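PDB 3KRE: phosphoribosylaminoimidazole-succinocarboxamide synthase from Ehrlichia chaffeensis str. Arkansas, which catalyses the ATP-dependent joining of L-aspartate to a carboxylated aminoimidazole ribonucleotide, forming SAICAR on the de novo pathway to purines. Local coordinates for residues 135-143 and 169-180; 47-55 and 63-72. All blocks are in the same frame, centred on the assembly; numbering follows the deposited sequence.

Contact 1: 135-143 and 169-180; sequences KSPIIEFYY and LEKIKILSLKIN. With EDO (1,2-ethanediol), chain L.
Pro137, Ile139 and Phe141, alternate residues on one side of strand 133-143, which pairs with strands 110-115 and 152-153, pack against helix 166-189 in a mainly apolar helix-on-sheet contact on one face of the large antiparallel sheet. The strand and helix segments run at 133° to each other, and the three side chains follow one another along the helix, with Leu177 and Lys173 each shared between two of them. Toward the C-terminal end of the strand, Phe141 inserts the far end of its ring: CZ lies 3.7 Å from Leu169 CD1, and CE1 is 4.0 Å from Ile172 CG2. The aliphatic part of Lys173 meets the ring edge, with CG 3.8 Å from Phe141 CZ. Ile139 sends only its terminal methyl across, CD1 resting 3.9 Å from Leu177 CG and also touching Ser176 CB. With chi1 at -66°, Ser176 OG stays beside its own backbone N and donates to Ile172 O (2.8 Å), which Ser176 N reaches from the opposite face of the carbonyl. Pro137 CG abuts Asn180 ND2 at 3.4 Å, while Asn180 OD1 accepts a hydrogen bond from the Asn116 side-chain amide. Beside this end, both hydroxyls of an ethanediol donate to Pro137 O. Lys173 turns its ammonium group to Glu155. The contact therefore relies on fitted hydrocarbon surfaces, polar ends being satisfied within the helix or elsewhere in the fold.

Contact 2: 47-55 and 63-72; sequences QHFKDEITA and IIHEKGILNN. With EDO (1,2-ethanediol), chain K.
Asp51, from outside helix 67-84, takes backbone N-H groups of the helix start, including that of the N-cap residue Glu66. Its OD1 accepts from Gly68 N at 2.9 Å, on the anti side of the carboxylate, whereas OD2 is met from above the carboxylate plane by Glu66 N at 3.0 Å. Asp51 CG stands beside its own backbone N (chi1 -72°), which carries the carboxylate to the type II turn Ile64-Lys67. Asp51 OD1 also pairs with Arg98, so the positive end of the helix and the guanidinium would probably both stabilise its negative charge. An ethanediol accepts from Asp51 N through O2 and hydrogen-bonds His48 NE2 through O1. The backbone adds a nearly straight bond, Ile64 N to Asp51 O (2.9 Å, 171°), next to the antiparallel non-hydrogen-bonded pair Glu52-Ile63. Lys67 bends at its last torsion, chi4 -81°, to place NZ 2.8 Å from Glu52 O; the same ammonium group forms a salt bridge with Asp221 and reaches Lys50 O through a water. Its methylene chain crosses Ile53, whose CG2 also packs 3.7 Å from Ile64 CG1. Gly68 CA comes within 3.2 Å of Lys50 O. One turn on, Asn72 CA sits 3.8 Å from the Phe49 ring centroid, almost on the ring normal, a CH-pi contact. The helix start thus packs against both the end of strand 44-49, itself hydrogen-bonded to strands 34-38 and 99-107, and the small hairpin 52-55/60-63, with Tyr250 of helix 246-257 on Ile53, Lys67 and Asn71.

Contact 2 closes early in the chain and contact 1 opens later; their centres lie about 26 Å apart, on opposite sides of the centre of the chain, and their nearest atoms are about 14 Å apart. Both reach the same large antiparallel sheet, contact 2 through strand 44-49 and contact 1 through strand 133-143; strands 99-107, 192-204 and 110-115 lie between them across the sheet, in that order. Contact 1 is largely hydrocarbon, whereas contact 2 is governed by polar and charged groups, with some apolar packing. Contact 2 adjoins the hairpin 27-30/34-38, whose turn, as in other SAICAR synthetases, is probably part of the ATP-binding region; the small molecules bound at both contacts are ethanediol, probably from the crystallisation liquor.

Contact 1: 135-143 and 169-180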
loop_
_atom_site.group_PDB
_atom_site.type_symbol
_atom_site.label_atom_id
_atom_site.label_comp_id
_atom_site.label_asym_id
_atom_site.label_seq_id
_atom_site.Cartn_x
_atom_site.Cartn_y
_atom_site.Cartn_z
ATOM N N LYS A 135 -0.244 0.995 -22.006
ATOM C CA LYS A 135 0.943 1.475 -22.666
ATOM C C LYS A 135 1.834 2.229 -21.692
ATOM O O LYS A 135 3.068 2.182 -21.799
ATOM C CB LYS A 135 0.582 2.399 -23.821
ATOM C CG LYS A 135 1.764 2.699 -24.717
ATOM C CD LYS A 135 1.325 2.910 -26.165
ATOM C CE LYS A 135 2.498 2.899 -27.130
ATOM N NZ LYS A 135 3.165 4.236 -27.229
ATOM N N SER A 136 1.202 2.934 -20.758
ATOM C CA SER A 136 1.934 3.591 -19.683
ATOM C C SER A 136 1.104 3.502 -18.401
ATOM O O SER A 136 -0.107 3.396 -18.458
ATOM C CB SER A 136 2.250 5.035 -20.038
ATOM O OG SER A 136 1.093 5.814 -20.291
ATOM N N PRO A 137 1.760 3.520 -17.234
ATOM C CA PRO A 137 0.947 3.355 -15.997
ATOM C C PRO A 137 -0.108 4.441 -15.806
ATOM O O PRO A 137 0.111 5.619 -16.159
ATOM C CB PRO A 137 1.973 3.447 -14.856
ATOM C CG PRO A 137 3.306 3.264 -15.485
ATOM C CD PRO A 137 3.199 3.610 -16.958
ATOM N N ILE A 138 -1.220 4.047 -15.205
ATOM C CA ILE A 138 -2.318 4.934 -14.922
ATOM C C ILE A 138 -2.450 5.197 -13.415
ATOM O O ILE A 138 -2.711 4.290 -12.641
ATOM C CB ILE A 138 -3.660 4.373 -15.453
ATOM C CG1 ILE A 138 -3.596 4.246 -16.965
ATOM C CG2 ILE A 138 -4.835 5.308 -15.055
ATOM C CD1 ILE A 138 -4.747 3.524 -17.621
ATOM N N ILE A 139 -2.331 6.463 -13.051
ATOM C CA ILE A 139 -2.519 6.924 -11.714
ATOM C C ILE A 139 -3.936 7.436 -11.574
ATOM O O ILE A 139 -4.399 8.227 -12.403
ATOM C CB ILE A 139 -1.572 8.043 -11.365
ATOM C CG1 ILE A 139 -0.159 7.477 -11.316
ATOM C CG2 ILE A 139 -1.948 8.667 -9.987
ATOM C CD1 ILE A 139 0.906 8.486 -11.053
ATOM N N GLU A 140 -4.593 6.978 -10.533
ATOM C CA GLU A 140 -5.889 7.508 -10.111
ATOM C C GLU A 140 -5.842 7.902 -8.635
ATOM O O GLU A 140 -5.188 7.224 -7.821
ATOM C CB GLU A 140 -6.960 6.463 -10.331
ATOM C CG GLU A 140 -7.259 6.036 -11.795
ATOM C CD GLU A 140 -8.360 4.997 -11.899
ATOM O OE1 GLU A 140 -8.335 4.040 -11.100
ATOM O OE2 GLU A 140 -9.255 5.139 -12.759
ATOM N N PHE A 141 -6.547 8.982 -8.293
ATOM C CA PHE A 141 -6.598 9.492 -6.926
ATOM C C PHE A 141 -7.954 9.262 -6.296
ATOM O O PHE A 141 -8.972 9.439 -6.961
ATOM C CB PHE A 141 -6.321 10.997 -6.925
ATOM C CG PHE A 141 -4.955 11.354 -7.393
ATOM C CD1 PHE A 141 -3.861 11.155 -6.566
ATOM C CD2 PHE A 141 -4.744 11.899 -8.667
ATOM C CE1 PHE A 141 -2.586 11.513 -6.969
ATOM C CE2 PHE A 141 -3.447 12.229 -9.089
ATOM C CZ PHE A 141 -2.372 12.041 -8.240
ATOM N N TYR A 142 -7.964 8.891 -5.004
ATOM C CA TYR A 142 -9.215 8.716 -4.270
ATOM C C TYR A 142 -9.139 9.456 -2.955
ATOM O O TYR A 142 -8.103 9.513 -2.335
ATOM C CB TYR A 142 -9.507 7.241 -4.025
ATOM C CG TYR A 142 -9.635 6.456 -5.289
ATOM C CD1 TYR A 142 -10.877 6.161 -5.810
ATOM C CD2 TYR A 142 -8.496 6.027 -5.986
ATOM C CE1 TYR A 142 -11.008 5.462 -6.969
ATOM C CE2 TYR A 142 -8.615 5.330 -7.159
ATOM C CZ TYR A 142 -9.888 5.034 -7.646
ATOM O OH TYR A 142 -10.026 4.338 -8.827
ATOM N N TYR A 143 -10.252 10.043 -2.556
ATOM C CA TYR A 143 -10.384 10.628 -1.240
ATOM C C TYR A 143 -10.621 9.492 -0.216
ATOM O O TYR A 143 -11.555 8.700 -0.383
ATOM C CB TYR A 143 -11.598 11.539 -1.265
ATOM C CG TYR A 143 -11.946 12.175 0.073
ATOM C CD1 TYR A 143 -10.956 12.732 0.866
ATOM C CD2 TYR A 143 -13.272 12.271 0.500
ATOM C CE1 TYR A 143 -11.266 13.338 2.080
ATOM C CE2 TYR A 143 -13.583 12.869 1.691
ATOM C CZ TYR A 143 -12.569 13.394 2.480
ATOM O OH TYR A 143 -12.844 14.011 3.683
ATOM N N LEU A 169 1.470 17.991 -5.806
ATOM C CA LEU A 169 0.730 17.079 -6.636
ATOM C C LEU A 169 1.631 16.588 -7.776
ATOM O O LEU A 169 1.644 15.393 -8.119
ATOM C CB LEU A 169 -0.578 17.730 -7.118
ATOM C CG LEU A 169 -1.562 16.935 -7.966
ATOM C CD1 LEU A 169 -1.834 15.599 -7.353
ATOM C CD2 LEU A 169 -2.835 17.740 -8.121
ATOM N N GLU A 170 2.412 17.487 -8.373
ATOM C CA GLU A 170 3.340 17.014 -9.398
ATOM C C GLU A 170 4.347 16.045 -8.746
ATOM O O GLU A 170 4.693 15.016 -9.329
ATOM C CB GLU A 170 4.034 18.190 -10.089
ATOM C CG GLU A 170 5.285 17.834 -10.955
ATOM C CD GLU A 170 5.102 16.837 -12.125
ATOM O OE1 GLU A 170 4.339 15.811 -12.050
ATOM O OE2 GLU A 170 5.839 17.049 -13.138
ATOM N N LYS A 171 4.821 16.379 -7.547
ATOM C CA LYS A 171 5.802 15.517 -6.856
ATOM C C LYS A 171 5.208 14.130 -6.549
ATOM O O LYS A 171 5.852 13.111 -6.757
ATOM C CB LYS A 171 6.283 16.175 -5.575
ATOM C CG LYS A 171 7.299 15.394 -4.774
ATOM C CD LYS A 171 8.685 15.376 -5.388
ATOM C CE LYS A 171 9.751 14.928 -4.351
ATOM N NZ LYS A 171 10.221 16.006 -3.392
ATOM N N ILE A 172 3.973 14.099 -6.077
ATOM C CA ILE A 172 3.371 12.827 -5.694
ATOM C C ILE A 172 3.253 11.898 -6.899
ATOM O O ILE A 172 3.418 10.675 -6.787
ATOM C CB ILE A 172 2.028 13.042 -4.942
ATOM C CG1 ILE A 172 1.726 11.859 -4.025
ATOM C CG2 ILE A 172 0.853 13.263 -5.853
ATOM C CD1 ILE A 172 0.644 12.204 -3.009
ATOM N N LYS A 173 3.020 12.476 -8.069
ATOM C CA LYS A 173 2.931 11.662 -9.280
ATOM C C LYS A 173 4.327 11.151 -9.690
ATOM O O LYS A 173 4.491 9.974 -10.075
ATOM C CB LYS A 173 2.262 12.443 -10.396
ATOM C CG LYS A 173 0.834 12.858 -10.035
ATOM C CD LYS A 173 0.062 13.391 -11.256
ATOM C CE LYS A 173 0.380 14.784 -11.542
ATOM N NZ LYS A 173 -0.289 15.189 -12.844
ATOM N N ILE A 174 5.323 12.007 -9.581
ATOM C CA ILE A 174 6.707 11.615 -9.935
ATOM C C ILE A 174 7.159 10.482 -8.988
ATOM O O ILE A 174 7.722 9.440 -9.431
ATOM C CB ILE A 174 7.668 12.800 -9.833
ATOM C CG1 ILE A 174 7.410 13.804 -10.974
ATOM C CG2 ILE A 174 9.134 12.314 -9.809
ATOM C CD1 ILE A 174 8.085 15.180 -10.717
ATOM N N LEU A 175 6.898 10.665 -7.699
ATOM C CA LEU A 175 7.286 9.671 -6.686
ATOM C C LEU A 175 6.548 8.361 -6.914
ATOM O O LEU A 175 7.148 7.287 -6.794
ATOM C CB LEU A 175 7.003 10.184 -5.254
ATOM C CG LEU A 175 7.879 11.332 -4.757
ATOM C CD1 LEU A 175 7.366 11.861 -3.364
ATOM C CD2 LEU A 175 9.392 10.925 -4.683
ATOM N N SER A 176 5.244 8.449 -7.203
ATOM C CA SER A 176 4.427 7.260 -7.449
ATOM C C SER A 176 4.948 6.463 -8.626
ATOM O O SER A 176 5.052 5.223 -8.553
ATOM C CB SER A 176 2.930 7.638 -7.608
ATOM O OG SER A 176 2.430 8.131 -6.381
ATOM N N LEU A 177 5.286 7.127 -9.726
ATOM C CA LEU A 177 5.846 6.449 -10.880
ATOM C C LEU A 177 7.252 5.868 -10.599
ATOM O O LEU A 177 7.596 4.795 -11.107
ATOM C CB LEU A 177 5.877 7.404 -12.097
ATOM C CG LEU A 177 4.479 7.812 -12.567
ATOM C CD1 LEU A 177 4.506 8.900 -13.669
ATOM C CD2 LEU A 177 3.734 6.516 -13.039
ATOM N N LYS A 178 8.069 6.579 -9.830
ATOM C CA LYS A 178 9.401 6.080 -9.475
ATOM C C LYS A 178 9.246 4.820 -8.599
ATOM O O LYS A 178 9.923 3.805 -8.826
ATOM C CB LYS A 178 10.224 7.158 -8.752
ATOM C CG LYS A 178 11.637 6.727 -8.284
ATOM C CD LYS A 178 12.507 7.947 -7.777
ATOM C CE LYS A 178 13.772 7.449 -6.984
ATOM N NZ LYS A 178 14.609 8.553 -6.420
ATOM N N ILE A 179 8.341 4.895 -7.644
ATOM C CA ILE A 179 8.034 3.752 -6.770
ATOM C C ILE A 179 7.545 2.584 -7.620
ATOM O O ILE A 179 7.951 1.432 -7.404
ATOM C CB ILE A 179 7.023 4.153 -5.644
ATOM C CG1 ILE A 179 7.700 5.082 -4.644
ATOM C CG2 ILE A 179 6.465 2.882 -4.914
ATOM C CD1 ILE A 179 6.760 5.909 -3.756
ATOM N N ASN A 180 6.661 2.864 -8.585
ATOM C CA ASN A 180 6.191 1.830 -9.491
ATOM C C ASN A 180 7.376 1.171 -10.211
ATOM O O ASN A 180 7.462 -0.047 -10.288
ATOM C CB ASN A 180 5.199 2.412 -10.495
ATOM C CG ASN A 180 4.582 1.344 -11.423
ATOM O OD1 ASN A 180 4.316 0.211 -11.012
ATOM N ND2 ASN A 180 4.357 1.720 -12.693
HETATM C C1 EDO L . 1.956 8.397 -17.676
HETATM O O1 EDO L . 2.320 7.018 -17.452
HETATM C C2 EDO L . 0.751 8.458 -18.619
HETATM O O2 EDO L . -0.241 7.451 -18.277
#

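Contact 2: 47-55 and 63-72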
loop_
_atom_site.group_PDB
_atom_site.type_symbol
_atom_site.label_atom_id
_atom_site.label_comp_id
_atom_site.label_asym_id
_atom_site.label_seq_id
_atom_site.Cartn_x
_atom_site.Cartn_y
_atom_site.Cartn_z
ATOM N N GLN A 47 3.454 0.751 14.286
ATOM C CA GLN A 47 2.478 0.247 13.346
ATOM C C GLN A 47 2.383 -1.252 13.576
ATOM O O GLN A 47 3.372 -1.963 13.404
ATOM C CB GLN A 47 2.918 0.578 11.916
ATOM C CG GLN A 47 1.934 0.226 10.830
ATOM C CD GLN A 47 2.482 0.494 9.431
ATOM O OE1 GLN A 47 3.500 -0.054 9.027
ATOM N NE2 GLN A 47 1.810 1.335 8.703
ATOM N N HIS A 48 1.196 -1.696 14.016
ATOM C CA HIS A 48 0.952 -3.070 14.428
ATOM C C HIS A 48 -0.009 -3.691 13.415
ATOM O O HIS A 48 -1.122 -3.164 13.167
ATOM C CB HIS A 48 0.388 -3.119 15.848
ATOM C CG HIS A 48 -0.047 -4.485 16.285
ATOM N ND1 HIS A 48 0.655 -5.220 17.222
ATOM C CD2 HIS A 48 -1.117 -5.240 15.936
ATOM C CE1 HIS A 48 0.044 -6.378 17.416
ATOM N NE2 HIS A 48 -1.029 -6.422 16.642
ATOM N N PHE A 49 0.447 -4.783 12.793
ATOM C CA PHE A 49 -0.340 -5.483 11.766
ATOM C C PHE A 49 -1.237 -6.542 12.381
ATOM O O PHE A 49 -0.732 -7.470 13.010
ATOM C CB PHE A 49 0.595 -6.091 10.707
ATOM C CG PHE A 49 1.279 -5.055 9.848
ATOM C CD1 PHE A 49 0.876 -4.839 8.510
ATOM C CD2 PHE A 49 2.289 -4.276 10.365
ATOM C CE1 PHE A 49 1.542 -3.867 7.734
ATOM C CE2 PHE A 49 2.923 -3.309 9.583
ATOM C CZ PHE A 49 2.540 -3.124 8.289
ATOM N N LYS A 50 -2.555 -6.381 12.207
ATOM C CA LYS A 50 -3.522 -7.379 12.606
ATOM C C LYS A 50 -3.708 -8.488 11.569
ATOM O O LYS A 50 -3.211 -8.427 10.440
ATOM C CB LYS A 50 -4.887 -6.730 12.864
ATOM C CG LYS A 50 -4.874 -5.653 13.921
ATOM C CD LYS A 50 -6.282 -5.136 14.194
ATOM C CE LYS A 50 -6.793 -4.191 13.140
ATOM N NZ LYS A 50 -8.279 -3.920 13.324
ATOM N N ASP A 51 -4.466 -9.525 11.939
ATOM C CA ASP A 51 -4.741 -10.614 10.987
ATOM C C ASP A 51 -6.122 -10.470 10.348
ATOM O O ASP A 51 -6.552 -11.331 9.590
ATOM C CB ASP A 51 -4.612 -11.979 11.644
ATOM C CG ASP A 51 -3.169 -12.372 11.959
ATOM O OD1 ASP A 51 -2.193 -11.772 11.444
ATOM O OD2 ASP A 51 -2.988 -13.318 12.757
ATOM N N GLU A 52 -6.781 -9.364 10.638
ATOM C CA GLU A 52 -8.053 -9.031 10.056
ATOM C C GLU A 52 -7.866 -8.719 8.569
ATOM O O GLU A 52 -6.860 -8.106 8.169
ATOM C CB GLU A 52 -8.672 -7.836 10.830
ATOM C CG GLU A 52 -8.960 -8.157 12.304
ATOM C CD GLU A 52 -9.439 -6.948 13.133
ATOM O OE1 GLU A 52 -9.832 -5.937 12.537
ATOM O OE2 GLU A 52 -9.447 -7.023 14.379
ATOM N N ILE A 53 -8.814 -9.163 7.763
ATOM C CA ILE A 53 -8.921 -8.766 6.347
ATOM C C ILE A 53 -10.378 -8.380 6.122
ATOM O O ILE A 53 -11.279 -8.965 6.708
ATOM C CB ILE A 53 -8.466 -9.941 5.413
ATOM C CG1 ILE A 53 -8.150 -9.487 3.970
ATOM C CG2 ILE A 53 -9.525 -11.097 5.391
ATOM C CD1 ILE A 53 -7.306 -10.573 3.183
ATOM N N THR A 54 -10.618 -7.369 5.300
ATOM C CA THR A 54 -11.975 -6.983 4.944
ATOM C C THR A 54 -12.035 -6.682 3.443
ATOM O O THR A 54 -11.029 -6.295 2.844
ATOM C CB THR A 54 -12.387 -5.746 5.734
ATOM O OG1 THR A 54 -11.576 -4.646 5.338
ATOM C CG2 THR A 54 -12.152 -5.973 7.265
ATOM N N ALA A 55 -13.206 -6.838 2.852
ATOM C CA ALA A 55 -13.413 -6.469 1.454
ATOM C C ALA A 55 -14.812 -5.870 1.227
ATOM O O ALA A 55 -15.719 -6.034 2.060
ATOM C CB ALA A 55 -13.209 -7.705 0.567
ATOM N N ILE A 63 -10.632 -13.427 9.732
ATOM C CA ILE A 63 -9.327 -13.494 10.369
ATOM C C ILE A 63 -8.503 -14.482 9.554
ATOM O O ILE A 63 -8.908 -15.632 9.393
ATOM C CB ILE A 63 -9.430 -14.016 11.789
ATOM C CG1 ILE A 63 -10.285 -13.069 12.642
ATOM C CG2 ILE A 63 -7.999 -14.238 12.377
ATOM C CD1 ILE A 63 -9.735 -11.659 12.708
ATOM N N ILE A 64 -7.369 -14.027 9.044
ATOM C CA ILE A 64 -6.408 -14.865 8.310
ATOM C C ILE A 64 -5.148 -14.953 9.175
ATOM O O ILE A 64 -4.275 -14.065 9.146
ATOM C CB ILE A 64 -6.028 -14.270 6.932
ATOM C CG1 ILE A 64 -7.256 -13.878 6.107
ATOM C CG2 ILE A 64 -5.088 -15.217 6.097
ATOM C CD1 ILE A 64 -8.156 -14.972 5.803
ATOM N N HIS A 65 -5.019 -16.039 9.927
ATOM C CA HIS A 65 -3.921 -16.159 10.854
ATOM C C HIS A 65 -2.595 -15.972 10.118
ATOM O O HIS A 65 -2.383 -16.541 9.037
ATOM C CB HIS A 65 -3.913 -17.490 11.586
ATOM C CG HIS A 65 -2.718 -17.666 12.451
ATOM N ND1 HIS A 65 -2.455 -16.824 13.505
ATOM C CD2 HIS A 65 -1.663 -18.501 12.355
ATOM C CE1 HIS A 65 -1.315 -17.179 14.070
ATOM N NE2 HIS A 65 -0.821 -18.206 13.404
ATOM N N GLU A 66 -1.742 -15.148 10.723
ATOM C CA GLU A 66 -0.394 -14.813 10.220
ATOM C C GLU A 66 -0.313 -13.745 9.121
ATOM O O GLU A 66 0.808 -13.311 8.783
ATOM C CB GLU A 66 0.326 -16.082 9.758
ATOM C CG GLU A 66 1.787 -15.994 9.784
ATOM C CD GLU A 66 2.492 -17.253 9.296
ATOM O OE1 GLU A 66 1.828 -18.276 8.992
ATOM O OE2 GLU A 66 3.740 -17.190 9.222
ATOM N N LYS A 67 -1.448 -13.297 8.583
ATOM C CA LYS A 67 -1.429 -12.336 7.475
ATOM C C LYS A 67 -0.719 -11.061 7.904
ATOM O O LYS A 67 0.069 -10.491 7.151
ATOM C CB LYS A 67 -2.846 -12.052 7.004
ATOM C CG LYS A 67 -3.075 -10.823 6.188
ATOM C CD LYS A 67 -4.532 -10.442 6.283
ATOM C CE LYS A 67 -4.751 -9.089 5.798
ATOM N NZ LYS A 67 -4.438 -8.018 6.760
ATOM N N GLY A 68 -0.949 -10.622 9.135
ATOM C CA GLY A 68 -0.274 -9.409 9.608
ATOM C C GLY A 68 1.214 -9.519 9.768
ATOM O O GLY A 68 1.950 -8.548 9.564
ATOM N N ILE A 69 1.663 -10.690 10.202
ATOM C CA ILE A 69 3.070 -10.942 10.335
ATOM C C ILE A 69 3.729 -10.846 8.971
ATOM O O ILE A 69 4.747 -10.173 8.793
ATOM C CB ILE A 69 3.322 -12.319 10.993
ATOM C CG1 ILE A 69 2.844 -12.276 12.460
ATOM C CG2 ILE A 69 4.816 -12.712 10.879
ATOM C CD1 ILE A 69 2.864 -13.626 13.181
ATOM N N LEU A 70 3.153 -11.521 7.985
ATOM C CA LEU A 70 3.732 -11.476 6.659
ATOM C C LEU A 70 3.690 -10.069 6.050
ATOM O O LEU A 70 4.670 -9.622 5.445
ATOM C CB LEU A 70 3.069 -12.505 5.737
ATOM C CG LEU A 70 3.217 -13.954 6.147
ATOM C CD1 LEU A 70 2.374 -14.797 5.160
ATOM C CD2 LEU A 70 4.708 -14.364 6.134
ATOM N N ASN A 71 2.596 -9.338 6.274
ATOM C CA ASN A 71 2.476 -7.969 5.772
ATOM C C ASN A 71 3.497 -7.033 6.433
ATOM O O ASN A 71 4.141 -6.210 5.758
ATOM C CB ASN A 71 1.034 -7.422 5.944
ATOM C CG ASN A 71 0.065 -7.960 4.911
ATOM O OD1 ASN A 71 -1.149 -7.686 4.965
ATOM N ND2 ASN A 71 0.566 -8.722 3.995
ATOM N N ASN A 72 3.711 -7.218 7.733
ATOM C CA ASN A 72 4.734 -6.485 8.455
ATOM C C ASN A 72 6.126 -6.697 7.840
ATOM O O ASN A 72 6.851 -5.740 7.526
ATOM C CB ASN A 72 4.716 -6.901 9.926
ATOM C CG ASN A 72 5.731 -6.173 10.746
ATOM O OD1 ASN A 72 5.860 -4.930 10.644
ATOM N ND2 ASN A 72 6.468 -6.916 11.569
HETATM C C1 EDO K . -3.136 -9.583 15.980
HETATM O O1 EDO K . -3.280 -8.196 16.290
HETATM C C2 EDO K . -4.496 -10.276 15.784
HETATM O O2 EDO K . -5.236 -9.890 14.590
HETATM O O HOH W 1 -2.423 -7.142 8.300
HETATM O O HOH W 2 -4.469 -14.996 14.525
#